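PDB 5CE6: FACT-Spt16 from Cicer arietinum, which probably binds histones H3-H4 through this N-terminal, aminopeptidase-like domain as the Spt16 subunit of the FACT histone chaperone complex. Local coordinates for residues N312-F317 with L428-I433. Numbering follows the deposited sequence.
Sequences NIARTF and LLADTI
Arg315 reaches across to Asp431 and Ala430 where two antiparallel strands meet in the pita-bread fold of the M24 metallopeptidase family. The strands are paired by a single beta bridge, the hydrogen-bonded pair Ala314 and Ala430. It joins strand 309-319 of one sheet to strand 424-435 of another. The Arg315 chain bends at chi2 (-70°), which turns the guanidinium back over the bridge. There NH2 gives Asp431 OD1 a nearly straight hydrogen bond of 2.8 Å, part of a salt bridge, on the syn side. The guanidinium and carboxylate planes are 52° apart. Arg315 NH1 bonds to Ala314 O at 2.9 Å and only weakly to Ala430 O. Ile313 CD1 lies over one guanidinium face, 3.6 Å above the plane and toward the rim. Asp431 has further partners: Thr444 at OD1, and Lys449 and Gln336 at OD2. This buried carboxylate therefore probably stays charged.

On the other side of the bridge the alanine methyls and Leu428 meet. Ala314 CB meets Ala430 CB at a tight 3.4 Å, and Leu428 CD2 packs against Ala314 CB. Asn312 ND2 lies 3.5 Å from Ala430 CB; its amide bonds to Tyr267 through OD1 and Asn405 through ND2. Threonine hydroxyls bond to carbonyls at both ends, Thr316 OG1 to Leu428 O at 2.7 Å and Thr432 OG1 to Asn312 O, the latter on a lone pair. At the centre, Ala430 N and Arg315 NH1 grip Ala314 O from opposite faces of its carbonyl plane.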
loop_
_atom_site.group_PDB
_atom_site.type_symbol
_atom_site.label_atom_id
_atom_site.label_comp_id
_atom_site.label_asym_id
_atom_site.label_seq_id
_atom_site.Cartn_x
_atom_site.Cartn_y
_atom_site.Cartn_z
ATOM N N ASN A 312 -6.350 0.664 5.319
ATOM C CA ASN A 312 -6.035 -0.466 6.171
ATOM C C ASN A 312 -6.521 -0.243 7.590
ATOM O O ASN A 312 -6.536 0.893 8.071
ATOM C CB ASN A 312 -4.531 -0.686 6.234
ATOM C CG ASN A 312 -4.187 -2.009 6.870
ATOM O OD1 ASN A 312 -4.684 -3.052 6.442
ATOM N ND2 ASN A 312 -3.368 -1.980 7.911
ATOM N N ILE A 313 -6.899 -1.326 8.265
ATOM C CA ILE A 313 -7.159 -1.250 9.701
ATOM C C ILE A 313 -6.745 -2.578 10.297
ATOM O O ILE A 313 -6.739 -3.596 9.614
ATOM C CB ILE A 313 -8.657 -0.957 9.995
ATOM C CG1 ILE A 313 -8.856 -0.445 11.428
ATOM C CG2 ILE A 313 -9.511 -2.207 9.785
ATOM C CD1 ILE A 313 -10.336 -0.218 11.765
ATOM N N ALA A 314 -6.340 -2.573 11.560
ATOM C CA ALA A 314 -6.038 -3.816 12.251
ATOM C C ALA A 314 -6.404 -3.611 13.702
ATOM O O ALA A 314 -6.144 -2.543 14.264
ATOM C CB ALA A 314 -4.561 -4.193 12.124
ATOM N N ARG A 315 -7.025 -4.632 14.291
ATOM C CA ARG A 315 -7.414 -4.589 15.704
ATOM C C ARG A 315 -7.051 -5.899 16.357
ATOM O O ARG A 315 -6.987 -6.930 15.699
ATOM C CB ARG A 315 -8.921 -4.356 15.832
ATOM C CG ARG A 315 -9.399 -2.980 15.351
ATOM C CD ARG A 315 -8.940 -1.874 16.303
ATOM N NE ARG A 315 -9.418 -0.548 15.879
ATOM C CZ ARG A 315 -8.715 0.298 15.128
ATOM N NH1 ARG A 315 -7.500 -0.028 14.700
ATOM N NH2 ARG A 315 -9.225 1.485 14.814
ATOM N N THR A 316 -6.803 -5.850 17.660
ATOM C CA THR A 316 -6.565 -7.053 18.438
ATOM C C THR A 316 -7.650 -7.147 19.506
ATOM O O THR A 316 -7.985 -6.151 20.156
ATOM C CB THR A 316 -5.205 -6.997 19.111
ATOM O OG1 THR A 316 -4.202 -6.896 18.099
ATOM C CG2 THR A 316 -4.952 -8.256 19.927
ATOM N N PHE A 317 -8.217 -8.335 19.659
ATOM C CA PHE A 317 -9.249 -8.562 20.661
ATOM C C PHE A 317 -8.719 -9.538 21.695
ATOM O O PHE A 317 -7.984 -10.466 21.380
ATOM C CB PHE A 317 -10.530 -9.072 19.996
ATOM C CG PHE A 317 -11.015 -8.179 18.898
ATOM C CD1 PHE A 317 -11.758 -7.039 19.185
ATOM C CD2 PHE A 317 -10.698 -8.453 17.579
ATOM C CE1 PHE A 317 -12.188 -6.203 18.172
ATOM C CE2 PHE A 317 -11.126 -7.615 16.560
ATOM C CZ PHE A 317 -11.869 -6.493 16.855
ATOM N N LEU A 428 -1.402 -6.311 17.530
ATOM C CA LEU A 428 -1.309 -5.422 16.367
ATOM C C LEU A 428 -2.415 -4.377 16.351
ATOM O O LEU A 428 -3.595 -4.694 16.577
ATOM C CB LEU A 428 -1.359 -6.260 15.083
ATOM C CG LEU A 428 -1.295 -5.457 13.782
ATOM C CD1 LEU A 428 0.070 -4.798 13.647
ATOM C CD2 LEU A 428 -1.555 -6.397 12.614
ATOM N N LEU A 429 -2.035 -3.129 16.080
ATOM C CA LEU A 429 -2.990 -2.050 15.868
ATOM C C LEU A 429 -2.629 -1.323 14.586
ATOM O O LEU A 429 -1.468 -0.973 14.376
ATOM C CB LEU A 429 -2.971 -1.058 17.035
ATOM C CG LEU A 429 -3.665 -1.502 18.317
ATOM C CD1 LEU A 429 -3.440 -0.457 19.405
ATOM C CD2 LEU A 429 -5.155 -1.665 18.060
ATOM N N ALA A 430 -3.613 -1.091 13.727
ATOM C CA ALA A 430 -3.364 -0.299 12.523
ATOM C C ALA A 430 -4.522 0.618 12.227
ATOM O O ALA A 430 -5.687 0.244 12.393
ATOM C CB ALA A 430 -3.079 -1.191 11.309
ATOM N N ASP A 431 -4.186 1.820 11.770
ATOM C CA ASP A 431 -5.184 2.748 11.247
ATOM C C ASP A 431 -4.678 3.461 10.011
ATOM O O ASP A 431 -3.471 3.529 9.779
ATOM C CB ASP A 431 -5.537 3.802 12.293
ATOM C CG ASP A 431 -6.420 3.263 13.389
ATOM O OD1 ASP A 431 -7.649 3.187 13.179
ATOM O OD2 ASP A 431 -5.890 2.909 14.449
ATOM N N THR A 432 -5.607 4.038 9.243
ATOM C CA THR A 432 -5.239 4.868 8.083
ATOM C C THR A 432 -5.407 6.323 8.477
ATOM O O THR A 432 -6.450 6.715 9.002
ATOM C CB THR A 432 -6.096 4.556 6.861
ATOM O OG1 THR A 432 -5.961 3.168 6.561
ATOM C CG2 THR A 432 -5.629 5.361 5.656
ATOM N N ILE A 433 -4.364 7.120 8.277
ATOM C CA ILE A 433 -4.451 8.527 8.688
ATOM C C ILE A 433 -4.110 9.454 7.527
ATOM O O ILE A 433 -3.302 9.102 6.663
ATOM C CB ILE A 433 -3.567 8.838 9.905
ATOM C CG1 ILE A 433 -2.097 8.886 9.514
ATOM C CG2 ILE A 433 -3.805 7.832 11.052
ATOM C CD1 ILE A 433 -1.222 9.400 10.641
#